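Local coordinates for protein lectin (Trichosanthes anguina, PDB 4HR6) that is a seed lectin that binds galactosides such as methyl alpha-D-galactopyranoside and is a nontoxic homologue of type II ribosome-inactivating proteins, at residues D178-V183 with E188-A193; K202-L207 with Q215-L220. All blocks are in the same frame, centred on the assembly; numbering follows the deposited sequence.

Contact 1. Residues D178-V183 with E188-A193; sequences DGTIRV and ELCVTA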
loop_
_atom_site.group_PDB
_atom_site.type_symbol
_atom_site.label_atom_id
_atom_site.label_comp_id
_atom_site.label_asym_id
_atom_site.label_seq_id
_atom_site.Cartn_x
_atom_site.Cartn_y
_atom_site.Cartn_z
ATOM N N ASP C 178 -10.458 -12.486 2.790
ATOM C CA ASP C 178 -11.292 -12.385 3.989
ATOM C C ASP C 178 -10.639 -11.610 5.110
ATOM O O ASP C 178 -11.266 -11.398 6.156
ATOM C CB ASP C 178 -11.728 -13.772 4.497
ATOM C CG ASP C 178 -10.568 -14.700 4.765
ATOM O OD1 ASP C 178 -9.422 -14.214 4.906
ATOM O OD2 ASP C 178 -10.809 -15.924 4.809
ATOM N N GLY C 179 -9.392 -11.190 4.903
ATOM C CA GLY C 179 -8.667 -10.415 5.888
ATOM C C GLY C 179 -7.886 -11.300 6.839
ATOM O O GLY C 179 -7.415 -10.831 7.875
ATOM N N THR C 180 -7.763 -12.588 6.516
ATOM C CA THR C 180 -6.944 -13.460 7.324
ATOM C C THR C 180 -5.491 -13.380 6.881
ATOM O O THR C 180 -5.198 -13.132 5.712
ATOM C CB THR C 180 -7.387 -14.938 7.281
ATOM O OG1 THR C 180 -7.372 -15.444 5.931
ATOM C CG2 THR C 180 -8.758 -15.112 7.936
ATOM N N ILE C 181 -4.599 -13.585 7.841
ATOM C CA ILE C 181 -3.177 -13.751 7.587
ATOM C C ILE C 181 -2.815 -15.187 7.903
ATOM O O ILE C 181 -2.936 -15.619 9.039
ATOM C CB ILE C 181 -2.340 -12.799 8.455
ATOM C CG1 ILE C 181 -2.801 -11.359 8.222
ATOM C CG2 ILE C 181 -0.862 -12.974 8.108
ATOM C CD1 ILE C 181 -2.163 -10.327 9.134
ATOM N N ARG C 182 -2.381 -15.921 6.892
ATOM C CA ARG C 182 -2.194 -17.349 7.006
ATOM C C ARG C 182 -0.757 -17.791 6.815
ATOM O O ARG C 182 0.014 -17.163 6.088
ATOM C CB ARG C 182 -3.070 -18.065 5.984
ATOM C CG ARG C 182 -4.526 -17.692 6.135
ATOM C CD ARG C 182 -5.441 -18.662 5.436
ATOM N NE ARG C 182 -6.825 -18.211 5.588
ATOM C CZ ARG C 182 -7.893 -18.969 5.359
ATOM N NH1 ARG C 182 -7.748 -20.227 4.965
ATOM N NH2 ARG C 182 -9.104 -18.461 5.523
ATOM N N VAL C 183 -0.420 -18.909 7.463
ATOM C CA VAL C 183 0.898 -19.512 7.359
ATOM C C VAL C 183 0.986 -20.052 5.941
ATOM O O VAL C 183 0.086 -20.753 5.475
ATOM C CB VAL C 183 1.106 -20.619 8.426
ATOM C CG1 VAL C 183 2.458 -21.287 8.267
ATOM C CG2 VAL C 183 0.987 -20.020 9.824
ATOM N N GLU C 188 -4.550 -23.726 6.644
ATOM C CA GLU C 188 -5.586 -23.964 7.661
ATOM C C GLU C 188 -5.298 -23.157 8.928
ATOM O O GLU C 188 -6.158 -23.065 9.821
ATOM C CB GLU C 188 -5.679 -25.461 7.993
ATOM C CG GLU C 188 -6.147 -26.317 6.817
ATOM C CD GLU C 188 -5.977 -27.821 7.039
ATOM O OE1 GLU C 188 -5.163 -28.241 7.901
ATOM O OE2 GLU C 188 -6.657 -28.592 6.328
ATOM N N LEU C 189 -4.106 -22.549 8.969
ATOM C CA LEU C 189 -3.595 -21.820 10.135
ATOM C C LEU C 189 -3.627 -20.287 9.991
ATOM O O LEU C 189 -3.081 -19.729 9.046
ATOM C CB LEU C 189 -2.154 -22.262 10.394
ATOM C CG LEU C 189 -1.942 -23.745 10.719
ATOM C CD1 LEU C 189 -0.461 -24.054 10.874
ATOM C CD2 LEU C 189 -2.701 -24.119 11.984
ATOM N N CYS C 190 -4.224 -19.613 10.966
ATOM C CA CYS C 190 -4.475 -18.186 10.900
ATOM C C CYS C 190 -3.817 -17.462 12.053
ATOM O O CYS C 190 -3.794 -17.964 13.168
ATOM C CB CYS C 190 -5.977 -17.923 10.975
ATOM S SG CYS C 190 -6.863 -17.964 9.404
ATOM N N VAL C 191 -3.303 -16.266 11.785
ATOM C CA VAL C 191 -2.847 -15.369 12.833
ATOM C C VAL C 191 -4.074 -14.959 13.627
ATOM O O VAL C 191 -5.050 -14.500 13.055
ATOM C CB VAL C 191 -2.137 -14.127 12.246
ATOM C CG1 VAL C 191 -1.891 -13.078 13.310
ATOM C CG2 VAL C 191 -0.831 -14.536 11.578
ATOM N N THR C 192 -4.014 -15.122 14.949
ATOM C CA THR C 192 -5.203 -15.006 15.809
ATOM C C THR C 192 -4.869 -14.341 17.121
ATOM O O THR C 192 -3.835 -14.620 17.699
ATOM C CB THR C 192 -5.770 -16.393 16.170
ATOM O OG1 THR C 192 -5.841 -17.227 15.004
ATOM C CG2 THR C 192 -7.155 -16.253 16.812
ATOM N N ALA C 193 -5.750 -13.473 17.589
ATOM C CA ALA C 193 -5.610 -12.863 18.897
ATOM C C ALA C 193 -6.254 -13.743 20.010
ATOM O O ALA C 193 -7.475 -13.932 20.025
ATOM C CB ALA C 193 -6.243 -11.484 18.885
#
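Arg182 and Cys190 face each other as an antiparallel, non-hydrogen-bonded pair, their CA atoms 4.6 Å apart, where strands 181-183 and 189-193 meet at 130°. Two backbone bonds flank the pair: Val191 N reaches Ile181 O at 2.8 Å, whereas Val183 N to Leu189 O is longer at 3.2 Å. Beta-branched Ile181, Val183 and Val191 suit this extended, buried pairing: Ile181 CG2 lies 3.8 Å from Val191 CG2, while Val183 CG2 rests on Leu189 CB. The pair forms one hairpin of a ricin-type beta-trefoil domain, whose second strand leaves the sheet of the first to join strand 201-208. On the face carrying Arg182 and Cys190, the sulfur lies obliquely to the guanidinium, 3.8 Å from NE, and is disulfide-bonded to Cys209. Thr180 CG2 touches the same SG at 3.7 Å. The extended arginine chain brings NE to Thr180 OG1 at 2.8 Å, in the guanidinium plane, while NH2 forms a salt bridge with Asp178 OD2, 3.1 Å away, though its hydrogen bond is weak and bent. Thr180 OG1, which also donates to the syn lone pair of Asp178 OD1, links arginine to turn; a short carboxylate suits the Asx turn from Thr180 N to OD1.

Contact 2. Residues K202-L207 with Q215-L220; sequences KVITIL and QRWVFL
The Trp217 indole meets Ile204 at the far corner of its benzene ring, where CH2 lies 3.9 Å from Ile204 CD1. The methyl approaches the ring obliquely, and the two side chains point at each other from facing segments. In Ile204, CG1 lies anti to the carbonyl carbon (chi1 -48°), and the next bend (chi2 -60°) carries CD1 out from its strand to the indole; a branched aliphatic residue thus gives the large ring an apolar partner in the buried interior. At the pyrrole end, NE1 donates a hydrogen bond to Val191 O, so the one polar atom of the indole is satisfied. The second flat group, the Gln215 amide, is carried by a chain extended beyond CG toward Leu207, but its NE2 stays 4.0 Å from Leu207 O. The amide is instead gripped by Asn208 O and Thr192 OG1 through NE2 and by Asp210 N through OE1, a use of both donor and acceptor that suits glutamine. Gln215-Arg216-Trp217 is the Gln-x-Trp motif of ricin-type beta-trefoil lectins. Ile204 also packs on Val191 of strand 189-194 and on Ile247 and Leu249 of strand 247-250, while Trp217 lies against Leu249 and against Ile225 of strand 225-226.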
loop_
_atom_site.group_PDB
_atom_site.type_symbol
_atom_site.label_atom_id
_atom_site.label_comp_id
_atom_site.label_asym_id
_atom_site.label_seq_id
_atom_site.Cartn_x
_atom_site.Cartn_y
_atom_site.Cartn_z
ATOM N N LYS C 202 -4.236 -8.696 24.790
ATOM C CA LYS C 202 -4.305 -10.019 24.172
ATOM C C LYS C 202 -3.052 -10.327 23.364
ATOM O O LYS C 202 -2.433 -9.421 22.802
ATOM C CB LYS C 202 -5.555 -10.132 23.308
ATOM C CG LYS C 202 -6.843 -10.011 24.121
ATOM C CD LYS C 202 -8.012 -9.477 23.303
ATOM C CE LYS C 202 -8.660 -10.564 22.461
ATOM N NZ LYS C 202 -9.572 -11.429 23.262
ATOM N N VAL C 203 -2.677 -11.604 23.328
ATOM C CA VAL C 203 -1.447 -12.045 22.700
ATOM C C VAL C 203 -1.780 -12.749 21.388
ATOM O O VAL C 203 -2.761 -13.501 21.304
ATOM C CB VAL C 203 -0.637 -12.986 23.628
ATOM C CG1 VAL C 203 0.414 -13.767 22.862
ATOM C CG2 VAL C 203 0.031 -12.188 24.747
ATOM N N ILE C 204 -0.951 -12.500 20.371
ATOM C CA ILE C 204 -1.205 -12.997 19.031
ATOM C C ILE C 204 -0.459 -14.294 18.831
ATOM O O ILE C 204 0.733 -14.388 19.121
ATOM C CB ILE C 204 -0.727 -12.013 17.926
ATOM C CG1 ILE C 204 -1.190 -10.577 18.193
ATOM C CG2 ILE C 204 -1.212 -12.489 16.552
ATOM C CD1 ILE C 204 -2.683 -10.403 18.270
ATOM N N THR C 205 -1.150 -15.281 18.287
ATOM C CA THR C 205 -0.570 -16.600 18.097
ATOM C C THR C 205 -1.177 -17.166 16.822
ATOM O O THR C 205 -1.932 -16.479 16.145
ATOM C CB THR C 205 -0.841 -17.500 19.353
ATOM O OG1 THR C 205 -0.113 -18.730 19.259
ATOM C CG2 THR C 205 -2.343 -17.811 19.518
ATOM N N ILE C 206 -0.851 -18.406 16.501
ATOM C CA ILE C 206 -1.371 -19.089 15.325
ATOM C C ILE C 206 -2.340 -20.190 15.732
ATOM O O ILE C 206 -1.934 -21.143 16.412
ATOM C CB ILE C 206 -0.221 -19.738 14.534
ATOM C CG1 ILE C 206 0.879 -18.699 14.258
ATOM C CG2 ILE C 206 -0.743 -20.370 13.247
ATOM C CD1 ILE C 206 2.078 -19.260 13.524
ATOM N N LEU C 207 -3.605 -20.076 15.314
ATOM C CA LEU C 207 -4.614 -21.127 15.554
ATOM C C LEU C 207 -5.288 -21.537 14.254
ATOM O O LEU C 207 -5.050 -20.934 13.209
ATOM C CB LEU C 207 -5.670 -20.660 16.557
ATOM C CG LEU C 207 -5.116 -20.184 17.909
ATOM C CD1 LEU C 207 -6.182 -19.481 18.733
ATOM C CD2 LEU C 207 -4.507 -21.341 18.689
ATOM N N GLN C 215 -9.369 -13.227 13.822
ATOM C CA GLN C 215 -8.467 -13.667 12.761
ATOM C C GLN C 215 -8.539 -12.720 11.540
ATOM O O GLN C 215 -8.126 -13.086 10.437
ATOM C CB GLN C 215 -8.813 -15.105 12.347
ATOM C CG GLN C 215 -8.772 -16.100 13.495
ATOM C CD GLN C 215 -8.993 -17.534 13.046
ATOM O OE1 GLN C 215 -9.882 -17.813 12.252
ATOM N NE2 GLN C 215 -8.183 -18.449 13.562
ATOM N N ARG C 216 -9.070 -11.517 11.746
ATOM C CA ARG C 216 -9.341 -10.583 10.646
ATOM C C ARG C 216 -8.590 -9.285 10.840
ATOM O O ARG C 216 -8.810 -8.575 11.816
ATOM C CB ARG C 216 -10.836 -10.275 10.504
ATOM C CG ARG C 216 -11.178 -9.481 9.236
ATOM C CD ARG C 216 -12.677 -9.391 8.955
ATOM N NE ARG C 216 -13.032 -8.196 8.185
ATOM C CZ ARG C 216 -14.258 -7.674 8.088
ATOM N NH1 ARG C 216 -15.307 -8.219 8.707
ATOM N NH2 ARG C 216 -14.444 -6.579 7.371
ATOM N N TRP C 217 -7.744 -8.968 9.859
ATOM C CA TRP C 217 -6.778 -7.867 9.949
ATOM C C TRP C 217 -6.862 -6.949 8.740
ATOM O O TRP C 217 -7.116 -7.412 7.639
ATOM C CB TRP C 217 -5.375 -8.458 10.013
ATOM C CG TRP C 217 -5.252 -9.443 11.102
ATOM C CD1 TRP C 217 -5.265 -10.815 10.995
ATOM C CD2 TRP C 217 -5.138 -9.149 12.486
ATOM N NE1 TRP C 217 -5.140 -11.378 12.230
ATOM C CE2 TRP C 217 -5.072 -10.378 13.167
ATOM C CE3 TRP C 217 -5.088 -7.959 13.222
ATOM C CZ2 TRP C 217 -4.946 -10.452 14.546
ATOM C CZ3 TRP C 217 -4.971 -8.034 14.591
ATOM C CH2 TRP C 217 -4.897 -9.270 15.239
ATOM N N VAL C 218 -6.622 -5.656 8.949
ATOM C CA VAL C 218 -6.503 -4.717 7.837
ATOM C C VAL C 218 -5.195 -3.905 7.920
ATOM O O VAL C 218 -4.861 -3.309 8.962
ATOM C CB VAL C 218 -7.743 -3.797 7.723
ATOM C CG1 VAL C 218 -7.996 -3.022 9.007
ATOM C CG2 VAL C 218 -7.604 -2.850 6.540
ATOM N N PHE C 219 -4.463 -3.896 6.805
ATOM C CA PHE C 219 -3.261 -3.068 6.649
ATOM C C PHE C 219 -3.668 -1.671 6.240
ATOM O O PHE C 219 -4.163 -1.466 5.134
ATOM C CB PHE C 219 -2.332 -3.659 5.587
ATOM C CG PHE C 219 -1.613 -4.895 6.022
ATOM C CD1 PHE C 219 -2.291 -6.094 6.181
ATOM C CD2 PHE C 219 -0.247 -4.870 6.254
ATOM C CE1 PHE C 219 -1.620 -7.239 6.566
ATOM C CE2 PHE C 219 0.431 -6.017 6.639
ATOM C CZ PHE C 219 -0.259 -7.202 6.797
ATOM N N LEU C 220 -3.474 -0.702 7.118
ATOM C CA LEU C 220 -3.917 0.662 6.851
ATOM C C LEU C 220 -2.750 1.598 6.481
ATOM O O LEU C 220 -1.574 1.232 6.567
ATOM C CB LEU C 220 -4.664 1.208 8.069
ATOM C CG LEU C 220 -5.941 0.465 8.478
ATOM C CD1 LEU C 220 -6.435 1.010 9.807
ATOM C CD2 LEU C 220 -7.034 0.562 7.438
#

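Along the chain the two contacts come in series. Contact 1 closes first, when the short turn after 178-183 brings 188-193 back alongside it; the chain runs on through strand 196-198, then reverses into 202-207, and contact 2 closes the next loop at 215-220. They neither nest nor cross, yet their centres are about 7 Å apart. Strand 201-208 lies beside 189-194, with Cys190 N and Leu207 O 2.7 Å apart in a probable hydrogen bond. Gly179 O and Trp217 N, also 2.7 Å apart, probably bond the first segment to the last. Together the contacts tie the four-stranded sheet holding 181-183 to the five-stranded sheet holding 189-194 and 201-208, and both to the Gln-x-Trp segment.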